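Local coordinates for reducing end xylose-releasing exo-oligoxylanase (Bacillus halodurans, PDB 1WU4), which hydrolyses xylooligosaccharides of three or more units, releasing xylose from the reducing end with inversion of anomeric configuration, at residues G147-Q150 / P151-Y154; A222-A225 / S226-L230; K298-E301 / D302-R305. The protein carries 1 engineered substitution. All coordinates share one frame; numbering follows the deposited sequence.

Contact 1 (G147-Q150 / P151-Y154); sequences GDEQ and PFNY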
loop_
_atom_site.group_PDB
_atom_site.type_symbol
_atom_site.label_atom_id
_atom_site.label_comp_id
_atom_site.label_asym_id
_atom_site.label_seq_id
_atom_site.Cartn_x
_atom_site.Cartn_y
_atom_site.Cartn_z
ATOM N N GLY A 147 -0.339 -17.194 -17.265
ATOM C CA GLY A 147 0.715 -17.784 -18.062
ATOM C C GLY A 147 0.722 -19.290 -17.908
ATOM O O GLY A 147 0.248 -19.828 -16.904
ATOM N N ASP A 148 1.270 -19.966 -18.908
ATOM C CA ASP A 148 1.345 -21.417 -18.917
ATOM C C ASP A 148 2.365 -21.940 -17.910
ATOM O O ASP A 148 2.065 -22.831 -17.114
ATOM C CB ASP A 148 1.712 -21.895 -20.321
ATOM C CG ASP A 148 0.886 -21.218 -21.399
ATOM O OD1 ASP A 148 -0.350 -21.395 -21.401
ATOM O OD2 ASP A 148 1.474 -20.503 -22.239
ATOM N N GLU A 149 3.570 -21.383 -17.943
ATOM C CA GLU A 149 4.616 -21.825 -17.033
ATOM C C GLU A 149 4.621 -21.051 -15.722
ATOM O O GLU A 149 4.512 -19.823 -15.697
ATOM C CB GLU A 149 5.993 -21.721 -17.699
ATOM C CG GLU A 149 6.473 -20.308 -17.965
ATOM C CD GLU A 149 7.914 -20.274 -18.442
ATOM O OE1 GLU A 149 8.206 -20.868 -19.502
ATOM O OE2 GLU A 149 8.754 -19.655 -17.756
ATOM N N GLN A 150 4.743 -21.792 -14.628
ATOM C CA GLN A 150 4.770 -21.204 -13.301
ATOM C C GLN A 150 6.080 -20.449 -13.109
ATOM O O GLN A 150 7.092 -20.774 -13.734
ATOM C CB GLN A 150 4.612 -22.309 -12.256
ATOM C CG GLN A 150 3.234 -22.962 -12.301
ATOM C CD GLN A 150 3.106 -24.162 -11.388
ATOM O OE1 GLN A 150 3.701 -24.207 -10.312
ATOM N NE2 GLN A 150 2.305 -25.137 -11.805
ATOM N N PRO A 151 6.090 -19.437 -12.229
ATOM C CA PRO A 151 4.974 -18.954 -11.407
ATOM C C PRO A 151 4.112 -17.889 -12.083
ATOM O O PRO A 151 3.471 -17.085 -11.406
ATOM C CB PRO A 151 5.688 -18.395 -10.191
ATOM C CG PRO A 151 6.872 -17.728 -10.829
ATOM C CD PRO A 151 7.345 -18.762 -11.844
ATOM N N PHE A 152 4.077 -17.890 -13.409
ATOM C CA PHE A 152 3.313 -16.884 -14.128
ATOM C C PHE A 152 1.828 -17.190 -14.304
ATOM O O PHE A 152 1.135 -16.517 -15.066
ATOM C CB PHE A 152 4.001 -16.602 -15.462
ATOM C CG PHE A 152 5.422 -16.142 -15.301
ATOM C CD1 PHE A 152 5.706 -14.896 -14.747
ATOM C CD2 PHE A 152 6.480 -16.979 -15.640
ATOM C CE1 PHE A 152 7.021 -14.495 -14.529
ATOM C CE2 PHE A 152 7.801 -16.586 -15.426
ATOM C CZ PHE A 152 8.072 -15.342 -14.869
ATOM N N ASN A 153 1.347 -18.205 -13.589
ATOM C CA ASN A 153 -0.070 -18.556 -13.609
ATOM C C ASN A 153 -0.645 -17.701 -12.477
ATOM O O ASN A 153 -1.030 -18.191 -11.411
ATOM C CB ASN A 153 -0.257 -20.064 -13.362
ATOM C CG ASN A 153 0.504 -20.572 -12.148
ATOM O OD1 ASN A 153 1.603 -20.110 -11.838
ATOM N ND2 ASN A 153 -0.073 -21.557 -11.466
ATOM N N TYR A 154 -0.673 -16.398 -12.752
ATOM C CA TYR A 154 -1.100 -15.358 -11.816
ATOM C C TYR A 154 -2.270 -15.610 -10.872
ATOM O O TYR A 154 -2.096 -15.559 -9.654
ATOM C CB TYR A 154 -1.375 -14.057 -12.574
ATOM C CG TYR A 154 -0.301 -13.648 -13.557
ATOM C CD1 TYR A 154 1.017 -13.428 -13.147
ATOM C CD2 TYR A 154 -0.611 -13.463 -14.902
ATOM C CE1 TYR A 154 2.000 -13.030 -14.063
ATOM C CE2 TYR A 154 0.356 -13.069 -15.820
ATOM C CZ TYR A 154 1.655 -12.853 -15.398
ATOM O OH TYR A 154 2.602 -12.455 -16.315
#

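Contact 2 (A222-A225 / S226-L230); sequences AAEA and SREYL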
loop_
_atom_site.group_PDB
_atom_site.type_symbol
_atom_site.label_atom_id
_atom_site.label_comp_id
_atom_site.label_asym_id
_atom_site.label_seq_id
_atom_site.Cartn_x
_atom_site.Cartn_y
_atom_site.Cartn_z
ATOM N N ALA A 222 -13.758 -9.337 6.470
ATOM C CA ALA A 222 -12.489 -8.665 6.746
ATOM C C ALA A 222 -12.568 -7.205 6.293
ATOM O O ALA A 222 -12.057 -6.310 6.967
ATOM C CB ALA A 222 -11.343 -9.381 6.035
ATOM N N ALA A 223 -13.207 -6.964 5.152
ATOM C CA ALA A 223 -13.353 -5.599 4.653
ATOM C C ALA A 223 -14.119 -4.756 5.673
ATOM O O ALA A 223 -13.703 -3.648 6.021
ATOM C CB ALA A 223 -14.086 -5.600 3.318
ATOM N N GLU A 224 -15.235 -5.295 6.159
ATOM C CA GLU A 224 -16.062 -4.600 7.138
ATOM C C GLU A 224 -15.303 -4.408 8.449
ATOM O O GLU A 224 -15.348 -3.334 9.050
ATOM C CB GLU A 224 -17.352 -5.390 7.385
ATOM C CG GLU A 224 -18.277 -4.807 8.451
ATOM C CD GLU A 224 -18.611 -3.347 8.214
ATOM O OE1 GLU A 224 -18.725 -2.943 7.036
ATOM O OE2 GLU A 224 -18.775 -2.604 9.206
ATOM N N ALA A 225 -14.600 -5.447 8.890
ATOM C CA ALA A 225 -13.830 -5.375 10.127
ATOM C C ALA A 225 -12.754 -4.294 10.040
ATOM O O ALA A 225 -12.534 -3.543 10.994
ATOM C CB ALA A 225 -13.191 -6.727 10.432
ATOM N N SER A 226 -12.075 -4.214 8.902
ATOM C CA SER A 226 -11.033 -3.209 8.738
ATOM C C SER A 226 -11.588 -1.790 8.725
ATOM O O SER A 226 -10.972 -0.878 9.275
ATOM C CB SER A 226 -10.230 -3.465 7.462
ATOM O OG SER A 226 -9.319 -4.533 7.659
ATOM N N ARG A 227 -12.746 -1.596 8.102
ATOM C CA ARG A 227 -13.338 -0.265 8.067
ATOM C C ARG A 227 -13.705 0.182 9.480
ATOM O O ARG A 227 -13.507 1.340 9.848
ATOM C CB ARG A 227 -14.569 -0.240 7.151
ATOM C CG ARG A 227 -14.226 -0.452 5.676
ATOM C CD ARG A 227 -15.287 0.133 4.751
ATOM N NE ARG A 227 -14.889 0.070 3.345
ATOM C CZ ARG A 227 -15.098 -0.974 2.551
ATOM N NH1 ARG A 227 -15.709 -2.054 3.018
ATOM N NH2 ARG A 227 -14.688 -0.943 1.289
ATOM N N GLU A 228 -14.223 -0.740 10.282
ATOM C CA GLU A 228 -14.585 -0.399 11.650
ATOM C C GLU A 228 -13.343 -0.175 12.506
ATOM O O GLU A 228 -13.329 0.689 13.383
ATOM C CB GLU A 228 -15.457 -1.498 12.263
ATOM C CG GLU A 228 -16.877 -1.507 11.724
ATOM C CD GLU A 228 -17.567 -0.166 11.913
ATOM O OE1 GLU A 228 -17.703 0.276 13.073
ATOM O OE2 GLU A 228 -17.968 0.450 10.903
ATOM N N TYR A 229 -12.292 -0.943 12.237
ATOM C CA TYR A 229 -11.049 -0.832 12.988
ATOM C C TYR A 229 -10.409 0.538 12.787
ATOM O O TYR A 229 -9.919 1.148 13.737
ATOM C CB TYR A 229 -10.080 -1.934 12.548
ATOM C CG TYR A 229 -8.775 -1.977 13.312
ATOM C CD1 TYR A 229 -8.743 -2.298 14.671
ATOM C CD2 TYR A 229 -7.566 -1.726 12.666
ATOM C CE1 TYR A 229 -7.536 -2.372 15.364
ATOM C CE2 TYR A 229 -6.356 -1.796 13.348
ATOM C CZ TYR A 229 -6.348 -2.121 14.694
ATOM O OH TYR A 229 -5.149 -2.205 15.360
ATOM N N LEU A 230 -10.412 1.023 11.550
ATOM C CA LEU A 230 -9.823 2.324 11.269
ATOM C C LEU A 230 -10.513 3.426 12.073
ATOM O O LEU A 230 -9.875 4.399 12.478
ATOM C CB LEU A 230 -9.889 2.630 9.767
ATOM C CG LEU A 230 -8.929 1.817 8.891
ATOM C CD1 LEU A 230 -9.133 2.196 7.434
ATOM C CD2 LEU A 230 -7.497 2.069 9.311
HETATM O O HOH W 1 -17.697 -3.198 4.322
#

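Contact 3 (K298-E301 / D302-R305); sequences KEPE and DYRR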
loop_
_atom_site.group_PDB
_atom_site.type_symbol
_atom_site.label_atom_id
_atom_site.label_comp_id
_atom_site.label_asym_id
_atom_site.label_seq_id
_atom_site.Cartn_x
_atom_site.Cartn_y
_atom_site.Cartn_z
ATOM N N LYS A 298 1.184 23.661 9.247
ATOM C CA LYS A 298 2.524 23.114 9.440
ATOM C C LYS A 298 3.317 23.049 8.140
ATOM O O LYS A 298 2.793 22.649 7.101
ATOM C CB LYS A 298 2.431 21.716 10.063
ATOM C CG LYS A 298 1.792 21.717 11.448
ATOM C CD LYS A 298 1.665 20.319 12.027
ATOM C CE LYS A 298 1.143 20.375 13.455
ATOM N NZ LYS A 298 -0.165 21.082 13.545
ATOM N N GLU A 299 4.583 23.452 8.204
ATOM C CA GLU A 299 5.451 23.436 7.032
ATOM C C GLU A 299 6.136 22.083 6.894
ATOM O O GLU A 299 6.617 21.520 7.876
ATOM C CB GLU A 299 6.514 24.533 7.137
ATOM C CG GLU A 299 5.965 25.947 7.053
ATOM C CD GLU A 299 5.210 26.200 5.763
ATOM O OE1 GLU A 299 5.777 25.941 4.680
ATOM O OE2 GLU A 299 4.051 26.662 5.831
ATOM N N PRO A 300 6.185 21.539 5.668
ATOM C CA PRO A 300 6.817 20.242 5.409
ATOM C C PRO A 300 8.207 20.102 6.025
ATOM O O PRO A 300 8.546 19.058 6.582
ATOM C CB PRO A 300 6.841 20.180 3.887
ATOM C CG PRO A 300 5.552 20.851 3.533
ATOM C CD PRO A 300 5.556 22.065 4.442
ATOM N N GLU A 301 9.007 21.157 5.927
ATOM C CA GLU A 301 10.355 21.131 6.475
ATOM C C GLU A 301 10.332 20.945 7.991
ATOM O O GLU A 301 11.331 20.540 8.590
ATOM C CB GLU A 301 11.094 22.428 6.127
ATOM C CG GLU A 301 11.133 22.758 4.637
ATOM C CD GLU A 301 9.927 23.560 4.168
ATOM O OE1 GLU A 301 8.783 23.086 4.322
ATOM O OE2 GLU A 301 10.128 24.674 3.638
ATOM N N ASP A 302 9.185 21.234 8.603
ATOM C CA ASP A 302 9.031 21.116 10.048
ATOM C C ASP A 302 8.227 19.895 10.500
ATOM O O ASP A 302 8.033 19.695 11.700
ATOM C CB ASP A 302 8.382 22.390 10.604
ATOM C CG ASP A 302 8.336 22.413 12.123
ATOM O OD1 ASP A 302 9.411 22.322 12.755
ATOM O OD2 ASP A 302 7.226 22.526 12.686
ATOM N N TYR A 303 7.751 19.084 9.555
ATOM C CA TYR A 303 6.983 17.893 9.919
ATOM C C TYR A 303 7.787 17.041 10.899
ATOM O O TYR A 303 8.974 16.786 10.687
ATOM C CB TYR A 303 6.656 17.036 8.692
ATOM C CG TYR A 303 5.659 17.612 7.705
ATOM C CD1 TYR A 303 4.824 18.682 8.038
ATOM C CD2 TYR A 303 5.518 17.037 6.445
ATOM C CE1 TYR A 303 3.867 19.155 7.128
ATOM C CE2 TYR A 303 4.579 17.496 5.542
ATOM C CZ TYR A 303 3.753 18.550 5.882
ATOM O OH TYR A 303 2.818 18.965 4.962
ATOM N N ARG A 304 7.130 16.589 11.961
ATOM C CA ARG A 304 7.778 15.777 12.987
ATOM C C ARG A 304 7.078 14.443 13.151
ATOM O O ARG A 304 6.174 14.092 12.395
ATOM C CB ARG A 304 7.682 16.461 14.355
ATOM C CG ARG A 304 7.934 17.949 14.388
ATOM C CD ARG A 304 9.386 18.269 14.131
ATOM N NE ARG A 304 9.650 19.690 14.331
ATOM C CZ ARG A 304 9.722 20.281 15.521
ATOM N NH1 ARG A 304 9.555 19.572 16.632
ATOM N NH2 ARG A 304 9.953 21.584 15.601
ATOM N N ARG A 305 7.540 13.704 14.152
ATOM C CA ARG A 305 6.901 12.469 14.559
ATOM C C ARG A 305 5.939 13.098 15.571
ATOM O O ARG A 305 6.330 14.012 16.305
ATOM C CB ARG A 305 7.874 11.544 15.299
ATOM C CG ARG A 305 7.206 10.296 15.889
ATOM C CD ARG A 305 8.099 9.579 16.895
ATOM N NE ARG A 305 9.302 9.011 16.293
ATOM C CZ ARG A 305 9.363 7.827 15.690
ATOM N NH1 ARG A 305 8.284 7.061 15.596
ATOM N NH2 ARG A 305 10.516 7.400 15.194
HETATM O O HOH W 2 1.472 21.201 5.166
HETATM O O HOH W 3 5.459 24.274 10.952
HETATM O O HOH W 4 10.114 17.139 8.056
#

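Contact 1 (G147-Q150 / P151-Y154)
Glu149 and Phe152 close a tight turn through the backbone while their side chains run out side by side in the same direction. Phe152 N donates to Glu149 O at 3.0 Å, in the carbonyl plane and on a lone pair, and the peptide between Gln150 and Pro151 is cis. A cis proline at the third position under such a bond defines a type VI turn. Glu149 CG sits in the crowded position between its backbone N and carbonyl carbon (chi1 68°), and the chain beyond is extended. This carries Glu149 OE2 to 4.0 Å from Phe152 CE2, with carboxylate and ring planes 36° apart. The Phe152 ring also receives Glu149 O at its edge, Phe152 CD2 lying 3.5 Å from that oxygen, while Pro151 CD covers part of one face near the rim.

Gln150 turns to Asn153 instead. Gln150 CG touches Asn153 OD1 at 3.3 Å, a contact of methylene with amide oxygen, and the two side chains cross obliquely. Asn153 OD1 is bonded to Gln157 and ND2 to Glu156, which fixes the rotation of this amide from the first turn of helix 154-167. Gly147 shuts the loop: Gly147 N donates to Phe152 O at 2.7 Å, arriving 40° out of the carbonyl plane. Phe152 O also lies over the centre of the Tyr154 ring, 3.3 Å above its plane. Pro151 O reaches Trp92 on helix 85-99.

Backbone bonds therefore do most of the closing of this link between helices 127-144 and 154-167. Glu149 OE2 meets the Phe152 rim by van der Waals approach, and the ring offers the carboxylate no hydrogen-bond donor. Phe152 O accepts a firm bond from Gly147 N and a weak one from Tyr154 N across the inverse gamma turn at Asn153, so backbone on both sides satisfies this oxygen at the helix start.

Contact 2 (A222-A225 / S226-L230)
This is a contact between successive turns of one helix: Ala222 to Ala225 meet Ser226 to Tyr229 on helix 216-233, one of the helices of the (alpha/alpha)6 barrel. Four backbone bonds of the i to i+4 kind join them, from Ser226 N to Ala222 O (2.9 Å) through to Tyr229 N to Ala225 O (2.9 Å). The side chains divide by face. On one flank Arg227 runs back along the helix. Its first torsion (chi1 -67°) sets CG beside the backbone N, and Arg227 CG passes 3.3 Å from Ala223 O; the extended chain from CG to NE then brings Arg227 NH1 to 3.9 Å from Ala223 CB. The guanidinium forms salt bridges with Glu205 of helix 201-210 and Asp274 of helix 265-278. A water donates to Glu224 OE1 at 2.9 Å and accepts a weak bond from Arg227 NH1.

Glu224 has CG anti to the backbone N (chi1 177°) and bends at chi2, which swings its carboxylate over toward the next turn. There it lies alongside Glu228, both pointing the same way with carboxylate planes only 15° apart. Glu224 OE2 is 3.3 Å from Glu228 CG and 3.6 Å from Glu228 OE2. On the inner side Ser226 OG stands 3.3 Å from Ala222 O, a weak approach, and is bonded to His199. Tyr229 leads away from the contact to bond Tyr246 O.

The close carboxylates on the exposed face would repel if both were ionised, and the pair may therefore be somewhat harder to deprotonate fully; Glu228 has a long, weak ion pair with Lys231. Arg227, by contrast, has its charge met by two acids on neighbouring helices, fastening this helix to both.

Contact 3 (K298-E301 / D302-R305)
Tyr303 lays its ring flat against Pro300, the central event of this contact. Pro300 CA stands over the Tyr303 ring centre, 3.3 Å from the centroid and 3° off the normal, a CH-pi contact. The pyrrolidine runs alongside in the same direction, with Pro300 CG 3.7 Å from Tyr303 CZ. Tyr303 CG is anti to its own carbonyl carbon (chi1 -70°), folding the ring back over the turn. Its hydroxyl meets a water at the ring edge, in plane, and that water donates to Lys298 O. Phe295 meets the ring edge-to-face, and Leu323 and Ile324 of helix 320-329 pack against it.

Asp302, the other residue with much of its surface buried here, binds through backbone and side chain. Asp302 N donates to Glu299 O at 2.7 Å, and Asp302 OD2 takes a bond from a water that accepts from Glu299 N. Arg304 grips Asp302 OD1 side-on: Arg304 NH2 comes in at 3.0 Å on the syn lone pair, while Arg304 NE, at 3.1 Å, arrives from above the carboxylate plane.

Tyr303 N bonds Pro300 O at 3.1 Å, repeating the three-residue step of the Asp302 bond. Such paired i to i+3 bonds mark a short 3-10 turn, here starting at a proline and feeding strand 304-306 in the excursion between barrel helices 282-295 and 320-329.

How the contacts relate
The three local contacts hold different elements and do not touch. Contact 2, within one helix, sits nearest the centre of the chain in space, about 16 Å from it. It is partly buried, as is contact 1, a loop joining two helices; contact 3 is a surface turn leading into a strand. The centres of contacts 1 and 3 are about 46 Å apart, on opposite sides of the chain's centre. Contact 1 relies on a cis-proline turn. Contact 2 keeps its acidic pair on the exposed face and its arginine paired between helices, whereas contact 3 combines proline-aromatic packing with waters and a salt bridge. Tyr229 of contact 2 lies about 11 Å, side chain to side chain, from Asp263, the probable proton acceptor.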